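Local atomic coordinates of methyl-accepting chemotaxis sensory transducer (Anaeromyxobacter dehalogenans, PDB entry 4K08), a protein that probably senses small-molecule signals in the periplasm through a PAS-like Cache domain and passes them to the chemotaxis machinery. Residues A[59-65]-A[93-97]. Residues are numbered along the deposited sequence; the frame is centred on the assembly and turned at random.
Sequences WVNDLEP and FQEFV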
loop_
_atom_site.group_PDB
_atom_site.type_symbol
_atom_site.label_atom_id
_atom_site.label_comp_id
_atom_site.label_asym_id
_atom_site.label_seq_id
_atom_site.Cartn_x
_atom_site.Cartn_y
_atom_site.Cartn_z
ATOM N N TRP A 59 1.318 -3.082 -1.028
ATOM C CA TRP A 59 2.500 -2.920 -0.197
ATOM C C TRP A 59 2.048 -2.288 1.114
ATOM O O TRP A 59 0.950 -1.764 1.220
ATOM C CB TRP A 59 3.561 -1.973 -0.853
ATOM C CG TRP A 59 3.094 -0.506 -0.802
ATOM C CD1 TRP A 59 3.324 0.429 0.220
ATOM C CD2 TRP A 59 2.279 0.173 -1.774
ATOM N NE1 TRP A 59 2.730 1.636 -0.100
ATOM C CE2 TRP A 59 2.043 1.506 -1.277
ATOM C CE3 TRP A 59 1.712 -0.202 -2.999
ATOM C CZ2 TRP A 59 1.289 2.451 -1.982
ATOM C CZ3 TRP A 59 0.946 0.775 -3.726
ATOM C CH2 TRP A 59 0.748 2.075 -3.205
ATOM N N VAL A 60 2.917 -2.329 2.114
ATOM C CA VAL A 60 2.636 -1.708 3.377
ATOM C C VAL A 60 3.830 -0.840 3.751
ATOM O O VAL A 60 4.978 -1.299 3.716
ATOM C CB VAL A 60 2.420 -2.761 4.499
ATOM C CG1 VAL A 60 2.195 -2.008 5.860
ATOM C CG2 VAL A 60 1.250 -3.720 4.148
ATOM N N ASN A 61 3.573 0.413 4.106
ATOM C CA ASN A 61 4.612 1.205 4.751
ATOM C C ASN A 61 4.074 1.827 6.038
ATOM O O ASN A 61 2.873 1.806 6.247
ATOM C CB ASN A 61 5.220 2.268 3.805
ATOM C CG ASN A 61 4.215 3.339 3.373
ATOM O OD1 ASN A 61 3.564 3.217 2.325
ATOM N ND2 ASN A 61 4.106 4.405 4.168
ATOM N N ASP A 62 4.958 2.359 6.886
ATOM C CA ASP A 62 4.486 3.004 8.134
ATOM C C ASP A 62 4.581 4.514 8.009
ATOM O O ASP A 62 4.812 5.050 6.898
ATOM C CB ASP A 62 5.219 2.524 9.416
ATOM C CG ASP A 62 6.711 2.911 9.460
ATOM O OD1 ASP A 62 7.177 3.879 8.782
ATOM O OD2 ASP A 62 7.446 2.204 10.194
ATOM N N LEU A 63 4.395 5.205 9.134
ATOM C CA LEU A 63 4.198 6.653 9.085
ATOM C C LEU A 63 5.484 7.470 9.099
ATOM O O LEU A 63 5.445 8.673 8.869
ATOM C CB LEU A 63 3.251 7.092 10.229
ATOM C CG LEU A 63 1.856 6.437 10.117
ATOM C CD1 LEU A 63 1.002 6.830 11.316
ATOM C CD2 LEU A 63 1.150 6.788 8.807
ATOM N N GLU A 64 6.625 6.825 9.333
ATOM C CA GLU A 64 7.908 7.525 9.329
ATOM C C GLU A 64 8.140 8.426 8.078
ATOM O O GLU A 64 8.518 9.577 8.248
ATOM C CB GLU A 64 9.076 6.544 9.561
ATOM C CG GLU A 64 10.437 7.230 9.820
ATOM C CD GLU A 64 11.554 6.241 10.164
ATOM O OE1 GLU A 64 11.253 5.062 10.517
ATOM O OE2 GLU A 64 12.736 6.633 10.059
ATOM N N PRO A 65 7.902 7.932 6.828
ATOM C CA PRO A 65 7.518 6.584 6.345
ATOM C C PRO A 65 8.707 5.673 6.185
ATOM O O PRO A 65 9.770 6.098 5.767
ATOM C CB PRO A 65 6.878 6.832 4.968
ATOM C CG PRO A 65 7.600 8.120 4.418
ATOM C CD PRO A 65 7.983 8.938 5.736
ATOM N N PHE A 93 6.000 8.583 -0.966
ATOM C CA PHE A 93 5.646 7.931 0.332
ATOM C C PHE A 93 5.284 8.994 1.370
ATOM O O PHE A 93 4.294 8.845 2.093
ATOM C CB PHE A 93 6.766 7.007 0.833
ATOM C CG PHE A 93 6.965 5.801 -0.037
ATOM C CD1 PHE A 93 6.047 4.745 -0.002
ATOM C CD2 PHE A 93 8.035 5.734 -0.930
ATOM C CE1 PHE A 93 6.198 3.619 -0.846
ATOM C CE2 PHE A 93 8.211 4.611 -1.780
ATOM C CZ PHE A 93 7.275 3.537 -1.720
ATOM N N GLN A 94 6.029 10.114 1.369
ATOM C CA GLN A 94 5.628 11.239 2.210
ATOM C C GLN A 94 4.193 11.639 1.819
ATOM O O GLN A 94 3.374 11.889 2.703
ATOM C CB GLN A 94 6.644 12.426 2.153
ATOM C CG GLN A 94 7.537 12.464 3.457
ATOM C CD GLN A 94 8.963 12.989 3.175
ATOM O OE1 GLN A 94 9.891 12.198 2.830
ATOM N NE2 GLN A 94 9.131 14.331 3.257
ATOM N N GLU A 95 3.879 11.641 0.521
ATOM C CA GLU A 95 2.536 12.048 0.109
ATOM C C GLU A 95 1.460 11.032 0.538
ATOM O O GLU A 95 0.339 11.414 0.862
ATOM C CB GLU A 95 2.483 12.350 -1.394
ATOM C CG GLU A 95 3.189 13.657 -1.779
ATOM C CD GLU A 95 2.594 14.886 -1.079
ATOM O OE1 GLU A 95 1.400 15.174 -1.329
ATOM O OE2 GLU A 95 3.304 15.543 -0.268
ATOM N N PHE A 96 1.793 9.742 0.562
ATOM C CA PHE A 96 0.864 8.743 1.120
ATOM C C PHE A 96 0.551 9.054 2.591
ATOM O O PHE A 96 -0.591 8.984 3.026
ATOM C CB PHE A 96 1.455 7.328 1.089
ATOM C CG PHE A 96 1.755 6.806 -0.292
ATOM C CD1 PHE A 96 1.160 7.356 -1.416
ATOM C CD2 PHE A 96 2.607 5.709 -0.455
ATOM C CE1 PHE A 96 1.446 6.850 -2.683
ATOM C CE2 PHE A 96 2.903 5.207 -1.725
ATOM C CZ PHE A 96 2.310 5.770 -2.833
ATOM N N VAL A 97 1.604 9.320 3.354
ATOM C CA VAL A 97 1.457 9.520 4.797
ATOM C C VAL A 97 0.636 10.787 5.050
ATOM O O VAL A 97 -0.253 10.773 5.906
ATOM C CB VAL A 97 2.839 9.549 5.541
ATOM C CG1 VAL A 97 2.728 10.176 7.016
ATOM C CG2 VAL A 97 3.442 8.164 5.531
#
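Trp-59 and Phe-96 make the tightest touch: CZ2 of the indole sits 3.2 Å from CE2 of the phenyl. Their planes are 29° from parallel, but the rings are offset so that little of one lies over the other. Phe-93 comes in differently, turning its edge to the indole face in an offset edge-to-face pair with planes at 89°. Asn-61 OD1 sits over the gap between the phenyl rings, near the edge of each, 3.7 Å from CD1 of Phe-93. That oxygen also takes the indole N-H, Trp-59 NE1 to Asn-61 OD1 being 3.0 Å, in both the ring plane and the carbonyl plane. At the other end of the amide, ND2 donates to the backbone O of Asp-62 over 2.9 Å. OD1 is thus satisfied beside the buried aromatic cluster, and turning the amide over would lose both bonds.

Farther along, the contact turns aliphatic. Pro-65, which follows a cis peptide bond, lays CB 3.7 Å from Val-97 CG2 and CG 3.8 Å from Phe-93 CB. Val-97 has CG1 anti to its backbone N (chi1 164°), which leaves one methyl for Leu-63 and the other for Pro-65. Packing is looser at the margin, where Leu-63 and Gln-94 are partly exposed: Leu-63 CD2 stays 4.1 Å from Val-97 CG1, and Gln-94 flanks the proline, its OE1 bonded to Gly-83 N.

Residues 93-97 of helix 92-103 run steeply across strand 59-62, on the face of the antiparallel sheet where Val-127 of strand 120-130 meets both Trp-59 and Phe-96, while Met-67 of strand 67-69 backs Phe-93.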